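Local coordinates for protein probable zinc protease (Pseudomonas aeruginosa, PDB 4NNZ) that forms one subunit of a heterodimeric zinc protease of the M16 family and probably takes part in metal-dependent peptide hydrolysis, at residues E9-L12 and L16-I19; T191-G196 and A369-I374; T89-V94 and S183-N188; Q376-S379 and S383-L386; L95-L100 and A200-T205. All coordinates share one frame; numbering follows the deposited sequence.

Contacts 1, 2, 3 and 5 all reach the same mixed beta sheet. Contact 1 lies at its edge, and its strand 17-22 pairs with strand 190-196 of contact 2 through Ile19, their centres about 12 Å apart. Contacts 2 and 4 share helix 367-379 and lie about 10 Å apart, centre to centre. Contact 4 reaches back to contact 1 by a salt bridge, Lys17 NZ to Glu378 OE2 at 3.0 Å. A bound PEG molecule lies beside this pair, about 3 Å from the Glu378 side chain. Contacts 3 and 5 follow one another on strand 89-96. Contact 5 meets contact 2 where Val203 packs on Val194.

Contact 1 (E9-L12 and L16-I19); sequences EFSL and LKVI
The carbonyl oxygen of Phe10 takes the N-H of Val18 at 2.7 Å. The return bond, Phe10 N to Val18 O, is longer at 3.1 Å. The two make a hydrogen-bonded pair in an antiparallel beta hairpin. Non-hydrogen-bonded pairs flank it: Glu9 with Ile19, and Ser11 with Lys17. Near the turn, Leu12 N bonds to Leu16 O at 2.7 Å, but the bond is bent, with 139° at the hydrogen.

One face of the hairpin carries Phe10 and Val18. Phe10 holds its ring between its own N and carbonyl carbon (chi1 65°), and Val18 lies under one ring face. Val18 CB is 3.6 Å from the Phe10 ring centroid, a CH-pi contact. On the other face Lys17 extends past Ser11 toward Glu9. The modelled salt bridge between them is doubtful, because Glu9 OE1 clashes with Lys17 CE. Lys17 NZ is salt-bridged to Glu378, and Glu9 OE2 is hydrogen-bonded to Trp384 NE1.

Strand 7-11 is the outermost strand of its sheet within this chain, and strand 17-22 lies between it and strand 190-196. Helix 200-211 packs on Leu12 and Leu16, while helix 367-379 meets Ile19 from the other face.

Contact 2 (T191-G196 and A369-I374); sequences TLVVVG and AQASSI
Val193 and Val195 both point at helix 367-379, and Ala371 and Ile374 meet them there. The strand and helix segments run nearly antiparallel, at 156°, with axes 8.1 Å apart at closest approach.

Val193 sets its CG1 opposite the backbone N (chi1 -174°), and this branch does most of the touching. Its CG1 lies 3.8 Å from Ile374 CG2 and 4.1 Å from Ala371 CB. The other branch, Val193 CG2, is 3.9 Å from Ile374 CG2, which therefore meets both valine methyls. Ile374 turns its CG2 to the strand because that branch, and not CG1, stands opposite its own N. Val195 is different. Its chi1 of -4° nearly eclipses CG1 with the backbone N. That methyl comes within 3.6 Å of Ala371 CB, the closest touch between the segments.

Leu192 and Val194 alternate to the other face of the sheet, toward helix 200-211. Helix 367-379 belongs to a later part of the chain, between two strands of the second sheet, so the contact ties that part to the first sheet. No hydrogen bond joins the two segments. The side chains meet through aliphatic carbons, so the contact probably rests on dispersion and the exclusion of water.

Contact 3 (T89-V94 and S183-N188); sequences TAYYQV and SWYAPN
Tyr185 reaches strand 89-96 with the end of its ring, where Tyr91 and Thr89 receive it. From CB the ring is sent out toward the sheet by a chi1 of -91°, off the staggered positions. Along one edge, Tyr185 CE2 passes Tyr91 CE1 at 4.1 Å. Tyr185 CZ comes next, 3.6 Å from Tyr91 OH.

The backbone behind this ring is a link between elements. Tyr185 is the first residue to leave helix 174-184 and is the centre of an inverse gamma turn. The chain then goes through a short 3-10 segment into strand 190-196 of the same sheet. Tyr35, on strand 28-35 of that sheet, stacks with the Tyr185 ring.

At the tip, Tyr185 OH is hydrogen-bonded to Tyr91 OH at 2.7 Å, and either hydroxyl could be the donor. The two side chains come from opposite directions, and each hydroxyl lies at the edge of the other ring, in its plane. A water sits 2.7 Å from Tyr185 OH, also in the plane of the Tyr185 ring. The water and Tyr91 OH subtend about 122° at Tyr185 OH, so they take separate sides of the oxygen. The same water is 2.6 Å from Thr89 OG1, which is also hydrogen-bonded to Ile37 O. Thr89 turns its methyl to the tyrosine, with CG2 3.5 Å from Tyr185 OH. This side chain and Tyr185 cross at about a right angle.

Contact 4 (Q376-S379 and S383-L386); sequences QLES and SWKL
Glu378 and Trp384 lie side by side and point the same way, and this pair makes the closest approach between the segments. Glu378 OE1 sits 3.1 Å from Trp384 CD1, at the edge of the indole. The carboxylate is turned 50° from the indole plane. A bend at chi2 (83°) brings the Glu378 end round to this edge. Both groups have stronger polar partners in the edge hairpin: Lys17 for Glu378 OE2, and Glu9 for Trp384 NE1.

Van der Waals contact is slighter. The Leu377 methyl CD1 rests on the backbone of the turn, 4.3 Å from Trp384 CA and 4.0 Å from Ser383 O. Within the turn, Lys385 CG lies 4.0 Å above the centre of one face of the Trp384 indole.

Capping and turn bonds order segment 383-386 itself. Ser383 OG accepts from Lys385 N at 3.1 Å, and the bond is almost straight at 173°. Ser383 to Leu386 form a type I beta turn that leads into helix 386-396.

The turn thus brings an indole against an acid at the C-terminal part of helix 367-379. The nearby Lys17 would be expected to favour the charged form of Glu378. The weakly polar C-H edge of the indole may also suit this carboxylate.

Contact 5 (L95-L100 and A200-T205); sequences LARDRL and ADEVKT
Leu100 and Val203 bring the two backbones nearest, with their CA atoms 8.8 Å apart. Segment 95-100 starts as the end of strand 89-96 and then turns. The turn is closed by Arg99 N bonding to Ala96 O at 2.8 Å. Arg99 holds the N-cap position, and Leu100 opens helix 100-112. Segment 200-205 is the first part of helix 200-211.

Two beta-alpha units therefore stand near each other. Strands 89-96 and 190-196 run parallel in one sheet, with strand 28-35 between them, and each is followed by its helix after a short turn.

Arg97 and Glu202 make the polar contact. Arg97 holds its CG between its N and carbonyl carbon (chi1 60°), and bends at chi2 and chi3 send the guanidinium across to the helix. Arg97 NH2 reaches Glu202 OE2 at 3.2 Å, a salt bridge. The carboxylate comes at the guanidinium edge, with the planes 40° apart. Glu202 OE1 stays 3.9 Å from NH2 of Arg97, so the bridge runs through one oxygen and is best read as a contact of charges. Asp197 offers Arg97 a second ion pair, long and weak. Deeper in, Leu100 CD2 meets Val203 CG2 at 4.4 Å, a light apolar touch, and Val198 packs on both residues.

Contact 1 (E9-L12 and L16-I19)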
# COMPACT_ATOMS: atom_id res chain seq x y z
N GLU A 9 -3.89 37.02 -2.84
CA GLU A 9 -4.16 35.91 -1.96
C GLU A 9 -4.66 36.30 -0.57
O GLU A 9 -3.98 36.98 0.16
CB GLU A 9 -2.86 35.14 -1.84
CG GLU A 9 -2.71 34.22 -0.67
CD GLU A 9 -1.58 33.25 -0.88
OE1 GLU A 9 -1.58 32.19 -0.25
OE2 GLU A 9 -0.69 33.55 -1.68
N PHE A 10 -5.84 35.85 -0.21
CA PHE A 10 -6.34 36.04 1.14
C PHE A 10 -6.97 34.79 1.70
O PHE A 10 -7.40 33.96 0.96
CB PHE A 10 -7.32 37.19 1.19
CG PHE A 10 -8.56 36.97 0.41
CD1 PHE A 10 -8.58 37.17 -0.94
CD2 PHE A 10 -9.71 36.58 1.04
CE1 PHE A 10 -9.72 36.99 -1.65
CE2 PHE A 10 -10.86 36.40 0.33
CZ PHE A 10 -10.86 36.61 -1.02
N SER A 11 -7.00 34.64 3.01
CA SER A 11 -7.64 33.48 3.58
C SER A 11 -8.70 33.84 4.56
O SER A 11 -8.47 34.60 5.43
CB SER A 11 -6.64 32.60 4.29
OG SER A 11 -5.47 32.48 3.55
N LEU A 12 -9.84 33.21 4.45
CA LEU A 12 -10.93 33.46 5.34
C LEU A 12 -10.66 32.89 6.68
O LEU A 12 -9.73 32.17 6.89
CB LEU A 12 -12.21 32.88 4.81
CG LEU A 12 -12.55 33.33 3.42
CD1 LEU A 12 -13.99 33.02 3.14
CD2 LEU A 12 -12.32 34.80 3.24
N LEU A 16 -10.21 28.84 4.67
CA LEU A 16 -10.29 28.76 3.26
C LEU A 16 -9.33 29.75 2.73
O LEU A 16 -9.28 30.83 3.21
CB LEU A 16 -11.68 29.15 2.82
CG LEU A 16 -11.90 29.07 1.33
CD1 LEU A 16 -11.54 27.70 0.83
CD2 LEU A 16 -13.33 29.37 1.03
N LYS A 17 -8.57 29.37 1.74
CA LYS A 17 -7.64 30.24 1.06
C LYS A 17 -8.28 30.64 -0.23
O LYS A 17 -8.89 29.84 -0.87
CB LYS A 17 -6.35 29.51 0.78
CG LYS A 17 -5.25 30.38 0.25
CD LYS A 17 -3.94 29.62 0.17
CE LYS A 17 -2.75 30.54 0.24
NZ LYS A 17 -1.48 29.81 0.47
N VAL A 18 -8.18 31.91 -0.58
CA VAL A 18 -8.79 32.39 -1.79
C VAL A 18 -7.74 33.02 -2.65
O VAL A 18 -6.95 33.79 -2.19
CB VAL A 18 -9.93 33.38 -1.50
CG1 VAL A 18 -10.57 33.81 -2.78
CG2 VAL A 18 -10.98 32.75 -0.60
N ILE A 19 -7.71 32.65 -3.91
CA ILE A 19 -6.78 33.25 -4.83
C ILE A 19 -7.50 33.84 -6.00
O ILE A 19 -8.34 33.21 -6.58
CB ILE A 19 -5.71 32.27 -5.30
CG1 ILE A 19 -4.92 31.77 -4.11
CG2 ILE A 19 -4.77 32.97 -6.23
CD1 ILE A 19 -4.01 30.61 -4.40

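Contact 2 (T191-G196 and A369-I374)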
# COMPACT_ATOMS: atom_id res chain seq x y z
N THR A 191 -9.01 25.19 -1.46
CA THR A 191 -8.62 26.43 -2.09
C THR A 191 -9.61 26.87 -3.14
O THR A 191 -9.96 26.11 -3.96
CB THR A 191 -7.27 26.35 -2.76
OG1 THR A 191 -6.32 25.89 -1.84
CG2 THR A 191 -6.84 27.66 -3.14
N LEU A 192 -10.02 28.12 -3.11
CA LEU A 192 -10.92 28.64 -4.09
C LEU A 192 -10.10 29.47 -5.00
O LEU A 192 -9.35 30.29 -4.56
CB LEU A 192 -11.93 29.52 -3.43
CG LEU A 192 -12.78 30.32 -4.40
CD1 LEU A 192 -13.61 29.41 -5.26
CD2 LEU A 192 -13.66 31.27 -3.65
N VAL A 193 -10.20 29.24 -6.30
CA VAL A 193 -9.43 30.00 -7.25
C VAL A 193 -10.29 30.70 -8.24
O VAL A 193 -11.15 30.09 -8.81
CB VAL A 193 -8.44 29.12 -7.99
CG1 VAL A 193 -7.56 29.99 -8.85
CG2 VAL A 193 -7.60 28.36 -7.01
N VAL A 194 -10.08 31.99 -8.42
CA VAL A 194 -10.86 32.75 -9.38
C VAL A 194 -10.04 33.55 -10.35
O VAL A 194 -9.23 34.35 -9.96
CB VAL A 194 -11.82 33.70 -8.66
CG1 VAL A 194 -12.75 34.36 -9.64
CG2 VAL A 194 -12.62 32.95 -7.63
N VAL A 195 -10.25 33.35 -11.63
CA VAL A 195 -9.61 34.20 -12.60
C VAL A 195 -10.56 34.67 -13.69
O VAL A 195 -11.48 33.98 -14.08
CB VAL A 195 -8.22 33.67 -13.08
CG1 VAL A 195 -7.79 32.43 -12.37
CG2 VAL A 195 -8.12 33.51 -14.56
N GLY A 196 -10.32 35.87 -14.17
CA GLY A 196 -11.20 36.43 -15.16
C GLY A 196 -11.58 37.86 -14.91
O GLY A 196 -10.94 38.57 -14.20
N ALA A 369 -6.45 27.53 -17.52
CA ALA A 369 -5.16 26.97 -17.23
C ALA A 369 -4.46 27.65 -16.09
O ALA A 369 -3.82 27.00 -15.30
CB ALA A 369 -4.29 26.97 -18.46
N GLN A 370 -4.55 28.95 -16.02
CA GLN A 370 -3.91 29.67 -14.95
C GLN A 370 -4.55 29.28 -13.68
O GLN A 370 -3.89 29.12 -12.70
CB GLN A 370 -4.03 31.17 -15.14
CG GLN A 370 -3.32 31.71 -16.35
CD GLN A 370 -3.67 33.14 -16.62
OE1 GLN A 370 -3.07 34.05 -16.08
NE2 GLN A 370 -4.64 33.34 -17.46
N ALA A 371 -5.85 29.14 -13.69
CA ALA A 371 -6.56 28.72 -12.51
C ALA A 371 -6.20 27.33 -12.04
O ALA A 371 -6.05 27.11 -10.89
CB ALA A 371 -8.05 28.84 -12.73
N SER A 372 -6.07 26.40 -12.95
CA SER A 372 -5.60 25.09 -12.63
C SER A 372 -4.17 25.03 -12.13
O SER A 372 -3.87 24.25 -11.26
CB SER A 372 -5.78 24.19 -13.80
OG SER A 372 -7.12 24.14 -14.09
N SER A 373 -3.30 25.84 -12.71
CA SER A 373 -1.94 25.87 -12.25
C SER A 373 -1.91 26.34 -10.82
O SER A 373 -1.17 25.84 -10.03
CB SER A 373 -1.12 26.81 -13.08
OG SER A 373 -1.00 26.37 -14.39
N ILE A 374 -2.76 27.28 -10.50
CA ILE A 374 -2.81 27.81 -9.18
C ILE A 374 -3.35 26.78 -8.21
O ILE A 374 -2.89 26.67 -7.12
CB ILE A 374 -3.64 29.10 -9.15
CG1 ILE A 374 -2.92 30.21 -9.90
CG2 ILE A 374 -3.91 29.54 -7.74
CD1 ILE A 374 -3.81 31.35 -10.30

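Contact 3 (T89-V94 and S183-N188)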
# COMPACT_ATOMS: atom_id res chain seq x y z
N THR A 89 -8.83 16.73 -5.39
CA THR A 89 -10.12 16.72 -6.02
C THR A 89 -10.52 18.11 -6.36
O THR A 89 -10.57 18.94 -5.51
CB THR A 89 -11.13 16.22 -5.05
OG1 THR A 89 -10.64 15.01 -4.51
CG2 THR A 89 -12.44 16.01 -5.71
N ALA A 90 -10.82 18.37 -7.60
CA ALA A 90 -11.15 19.71 -8.02
C ALA A 90 -12.47 19.88 -8.73
O ALA A 90 -12.77 19.15 -9.61
CB ALA A 90 -10.03 20.27 -8.85
N TYR A 91 -13.22 20.89 -8.37
CA TYR A 91 -14.44 21.20 -9.07
C TYR A 91 -14.31 22.56 -9.67
O TYR A 91 -13.94 23.48 -9.01
CB TYR A 91 -15.62 21.17 -8.13
CG TYR A 91 -15.81 19.92 -7.34
CD1 TYR A 91 -15.04 19.65 -6.26
CD2 TYR A 91 -16.80 19.04 -7.65
CE1 TYR A 91 -15.22 18.52 -5.52
CE2 TYR A 91 -17.00 17.91 -6.92
CZ TYR A 91 -16.20 17.66 -5.86
OH TYR A 91 -16.39 16.54 -5.13
N TYR A 92 -14.59 22.69 -10.95
CA TYR A 92 -14.47 23.96 -11.60
C TYR A 92 -15.60 24.23 -12.54
O TYR A 92 -16.14 23.34 -13.12
CB TYR A 92 -13.19 24.02 -12.39
CG TYR A 92 -13.12 22.97 -13.44
CD1 TYR A 92 -12.60 21.74 -13.17
CD2 TYR A 92 -13.58 23.21 -14.71
CE1 TYR A 92 -12.52 20.77 -14.12
CE2 TYR A 92 -13.51 22.24 -15.68
CZ TYR A 92 -12.98 21.03 -15.39
OH TYR A 92 -12.91 20.04 -16.34
N GLN A 93 -15.90 25.49 -12.72
CA GLN A 93 -16.91 25.92 -13.63
C GLN A 93 -16.36 27.10 -14.38
O GLN A 93 -15.49 27.75 -13.92
CB GLN A 93 -18.16 26.30 -12.86
CG GLN A 93 -17.91 27.19 -11.67
CD GLN A 93 -18.73 26.82 -10.45
OE1 GLN A 93 -18.23 26.84 -9.34
NE2 GLN A 93 -19.99 26.51 -10.66
N VAL A 94 -16.87 27.35 -15.55
CA VAL A 94 -16.46 28.50 -16.29
C VAL A 94 -17.74 29.21 -16.62
O VAL A 94 -18.75 28.58 -16.86
CB VAL A 94 -15.68 28.10 -17.52
CG1 VAL A 94 -16.30 26.91 -18.18
CG2 VAL A 94 -15.57 29.26 -18.47
N SER A 183 -14.56 14.38 7.17
CA SER A 183 -13.17 14.53 7.49
C SER A 183 -12.42 15.51 6.65
O SER A 183 -11.61 16.21 7.14
CB SER A 183 -12.49 13.19 7.47
OG SER A 183 -13.37 12.23 7.95
N TRP A 184 -12.65 15.48 5.36
CA TRP A 184 -11.76 16.14 4.44
C TRP A 184 -12.31 17.29 3.65
O TRP A 184 -11.56 18.09 3.16
CB TRP A 184 -11.20 15.14 3.46
CG TRP A 184 -10.43 14.08 4.06
CD1 TRP A 184 -10.78 12.81 4.14
CD2 TRP A 184 -9.13 14.17 4.61
NE1 TRP A 184 -9.81 12.09 4.72
CE2 TRP A 184 -8.78 12.92 5.01
CE3 TRP A 184 -8.24 15.21 4.81
CZ2 TRP A 184 -7.59 12.66 5.59
CZ3 TRP A 184 -7.08 14.95 5.38
CH2 TRP A 184 -6.76 13.70 5.78
N TYR A 185 -13.60 17.34 3.46
CA TYR A 185 -14.17 18.42 2.70
C TYR A 185 -14.42 19.57 3.61
O TYR A 185 -15.52 19.81 4.04
CB TYR A 185 -15.45 17.96 2.05
CG TYR A 185 -15.25 17.40 0.68
CD1 TYR A 185 -14.44 16.32 0.47
CD2 TYR A 185 -15.88 17.95 -0.39
CE1 TYR A 185 -14.24 15.81 -0.79
CE2 TYR A 185 -15.69 17.44 -1.64
CZ TYR A 185 -14.87 16.38 -1.82
OH TYR A 185 -14.71 15.90 -3.07
N ALA A 186 -13.38 20.28 3.93
CA ALA A 186 -13.49 21.33 4.87
C ALA A 186 -12.78 22.55 4.35
O ALA A 186 -11.84 22.44 3.60
CB ALA A 186 -12.93 20.91 6.18
N PRO A 187 -13.16 23.72 4.83
CA PRO A 187 -12.67 24.99 4.33
C PRO A 187 -11.20 25.12 4.49
O PRO A 187 -10.55 25.67 3.66
CB PRO A 187 -13.37 25.99 5.21
CG PRO A 187 -14.53 25.27 5.79
CD PRO A 187 -14.53 23.86 5.32
N ASN A 188 -10.68 24.56 5.55
CA ASN A 188 -9.28 24.63 5.81
C ASN A 188 -8.54 23.55 5.06
O ASN A 188 -7.35 23.44 5.16
CB ASN A 188 -8.99 24.60 7.29
CG ASN A 188 -9.73 23.53 8.02
OD1 ASN A 188 -10.94 23.53 8.08
ND2 ASN A 188 -9.00 22.63 8.62
O HOH W 1 -12.71 14.04 -3.36

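Contact 4 (Q376-S379 and S383-L386)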
# COMPACT_ATOMS: atom_id res chain seq x y z
N GLN A 376 -3.55 23.36 -8.56
CA GLN A 376 -2.73 22.20 -8.48
C GLN A 376 -1.65 22.36 -7.43
O GLN A 376 -1.50 21.55 -6.57
CB GLN A 376 -2.06 22.04 -9.82
CG GLN A 376 -2.33 20.73 -10.47
CD GLN A 376 -1.10 19.92 -10.52
OE1 GLN A 376 -0.41 19.78 -9.51
NE2 GLN A 376 -0.79 19.36 -11.68
N LEU A 377 -0.89 23.42 -7.55
CA LEU A 377 0.31 23.66 -6.82
C LEU A 377 -0.07 23.87 -5.40
O LEU A 377 0.55 23.36 -4.51
CB LEU A 377 0.98 24.93 -7.32
CG LEU A 377 1.66 24.88 -8.66
CD1 LEU A 377 1.95 26.25 -9.19
CD2 LEU A 377 2.89 24.03 -8.63
N GLU A 378 -1.12 24.63 -5.20
CA GLU A 378 -1.64 24.90 -3.90
C GLU A 378 -2.22 23.70 -3.16
O GLU A 378 -2.28 23.68 -1.97
CB GLU A 378 -2.62 26.06 -3.97
CG GLU A 378 -2.48 27.06 -2.85
CD GLU A 378 -1.41 28.08 -3.08
OE1 GLU A 378 -1.25 28.55 -4.20
OE2 GLU A 378 -0.74 28.44 -2.13
N SER A 379 -2.67 22.71 -3.89
CA SER A 379 -3.19 21.53 -3.28
C SER A 379 -2.08 20.59 -2.88
O SER A 379 -2.29 19.63 -2.20
CB SER A 379 -4.15 20.85 -4.23
OG SER A 379 -4.79 21.84 -4.96
N SER A 383 3.55 26.89 -3.29
CA SER A 383 2.93 28.18 -3.52
C SER A 383 2.64 28.43 -4.97
O SER A 383 3.31 27.92 -5.82
CB SER A 383 3.83 29.29 -3.04
OG SER A 383 3.19 30.53 -3.21
N TRP A 384 1.66 29.26 -5.25
CA TRP A 384 1.40 29.66 -6.61
C TRP A 384 2.47 30.57 -7.14
O TRP A 384 2.58 30.75 -8.32
CB TRP A 384 0.06 30.32 -6.75
CG TRP A 384 -0.08 31.47 -5.90
CD1 TRP A 384 -0.44 31.47 -4.62
CD2 TRP A 384 0.14 32.82 -6.26
NE1 TRP A 384 -0.45 32.73 -4.14
CE2 TRP A 384 -0.09 33.58 -5.14
CE3 TRP A 384 0.53 33.45 -7.42
CZ2 TRP A 384 0.04 34.94 -5.14
CZ3 TRP A 384 0.66 34.78 -7.41
CH2 TRP A 384 0.42 35.52 -6.29
N LYS A 385 3.27 31.13 -6.27
CA LYS A 385 4.28 32.09 -6.66
C LYS A 385 5.30 31.45 -7.53
O LYS A 385 6.03 32.10 -8.21
CB LYS A 385 4.93 32.73 -5.46
CG LYS A 385 3.93 33.34 -4.51
CD LYS A 385 4.14 34.82 -4.35
CE LYS A 385 3.26 35.34 -3.24
NZ LYS A 385 3.67 34.85 -1.90
N LEU A 386 5.29 30.14 -7.51
CA LEU A 386 6.25 29.38 -8.26
C LEU A 386 6.16 29.60 -9.73
O LEU A 386 7.16 29.66 -10.40
CB LEU A 386 6.05 27.92 -7.99
CG LEU A 386 6.96 27.42 -6.90
CD1 LEU A 386 6.20 27.21 -5.61
CD2 LEU A 386 7.56 26.12 -7.37

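Contact 5 (L95-L100 and A200-T205)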
# COMPACT_ATOMS: atom_id res chain seq x y z
N LEU A 95 -17.72 30.53 -16.58
CA LEU A 95 -18.97 31.26 -16.64
C LEU A 95 -18.94 32.72 -16.92
O LEU A 95 -17.91 33.36 -16.95
CB LEU A 95 -19.74 31.03 -15.36
CG LEU A 95 -18.89 30.78 -14.13
CD1 LEU A 95 -18.67 32.03 -13.32
CD2 LEU A 95 -19.53 29.73 -13.28
N ALA A 96 -20.12 33.23 -17.14
CA ALA A 96 -20.34 34.61 -17.40
C ALA A 96 -20.18 35.40 -16.15
O ALA A 96 -20.61 35.06 -15.10
CB ALA A 96 -21.71 34.80 -17.99
N ARG A 97 -19.56 36.51 -16.33
CA ARG A 97 -19.05 37.29 -15.22
C ARG A 97 -20.14 37.67 -14.23
O ARG A 97 -19.88 37.76 -13.07
CB ARG A 97 -18.27 38.52 -15.67
CG ARG A 97 -19.02 39.52 -16.49
CD ARG A 97 -19.09 40.89 -15.86
NE ARG A 97 -18.38 41.03 -14.60
CZ ARG A 97 -18.92 41.52 -13.49
NH1 ARG A 97 -20.18 41.89 -13.48
NH2 ARG A 97 -18.20 41.61 -12.40
N ASP A 98 -21.34 37.88 -14.67
CA ASP A 98 -22.34 38.32 -13.75
C ASP A 98 -22.93 37.17 -12.99
O ASP A 98 -23.62 37.36 -12.03
CB ASP A 98 -23.44 39.07 -14.47
CG ASP A 98 -23.72 38.51 -15.84
OD1 ASP A 98 -22.80 38.54 -16.71
OD2 ASP A 98 -24.87 38.08 -16.04
N ARG A 99 -22.63 35.97 -13.43
CA ARG A 99 -23.21 34.79 -12.84
C ARG A 99 -22.34 34.19 -11.75
O ARG A 99 -22.63 33.15 -11.22
CB ARG A 99 -23.52 33.76 -13.92
CG ARG A 99 -24.99 33.62 -14.27
CD ARG A 99 -25.74 34.94 -14.22
NE ARG A 99 -27.19 34.78 -14.30
CZ ARG A 99 -27.86 34.21 -15.30
NH1 ARG A 99 -27.22 33.72 -16.35
NH2 ARG A 99 -29.17 34.11 -15.25
N LEU A 100 -21.28 34.87 -11.39
CA LEU A 100 -20.33 34.35 -10.44
C LEU A 100 -20.95 34.10 -9.09
O LEU A 100 -20.62 33.13 -8.43
CB LEU A 100 -19.15 35.30 -10.31
CG LEU A 100 -18.11 34.97 -9.26
CD1 LEU A 100 -17.62 33.55 -9.39
CD2 LEU A 100 -16.95 35.91 -9.32
N ALA A 200 -10.82 41.82 -7.30
CA ALA A 200 -10.43 41.01 -6.18
C ALA A 200 -11.27 41.31 -4.99
O ALA A 200 -11.50 40.46 -4.16
CB ALA A 200 -8.98 41.22 -5.87
N ASP A 201 -11.67 42.56 -4.85
CA ASP A 201 -12.58 42.93 -3.80
C ASP A 201 -13.95 42.37 -3.96
O ASP A 201 -14.62 42.03 -3.01
CB ASP A 201 -12.57 44.42 -3.61
CG ASP A 201 -11.47 44.85 -2.73
OD1 ASP A 201 -11.37 44.33 -1.62
OD2 ASP A 201 -10.68 45.69 -3.15
N GLU A 202 -14.38 42.31 -5.19
CA GLU A 202 -15.66 41.76 -5.45
C GLU A 202 -15.65 40.32 -5.03
O GLU A 202 -16.55 39.88 -4.37
CB GLU A 202 -15.87 41.83 -6.94
CG GLU A 202 -17.29 41.77 -7.42
CD GLU A 202 -17.45 42.42 -8.76
OE1 GLU A 202 -18.35 43.28 -8.92
OE2 GLU A 202 -16.64 42.10 -9.64
N VAL A 203 -14.63 39.57 -5.41
CA VAL A 203 -14.56 38.16 -5.05
C VAL A 203 -14.45 37.97 -3.55
O VAL A 203 -15.07 37.10 -2.97
CB VAL A 203 -13.37 37.48 -5.74
CG1 VAL A 203 -13.24 36.05 -5.29
CG2 VAL A 203 -13.50 37.55 -7.23
N LYS A 204 -13.68 38.82 -2.91
CA LYS A 204 -13.46 38.69 -1.50
C LYS A 204 -14.77 38.77 -0.79
O LYS A 204 -15.02 38.04 0.13
CB LYS A 204 -12.57 39.81 -1.03
CG LYS A 204 -12.41 39.88 0.46
CD LYS A 204 -11.21 40.74 0.84
CE LYS A 204 -10.51 40.24 2.09
NZ LYS A 204 -9.05 40.48 2.08
N THR A 205 -15.61 39.66 -1.23
CA THR A 205 -16.88 39.85 -0.61
C THR A 205 -17.79 38.66 -0.70
O THR A 205 -18.46 38.33 0.24
CB THR A 205 -17.56 41.07 -1.22
OG1 THR A 205 -16.75 42.20 -0.98
CG2 THR A 205 -18.90 41.28 -0.61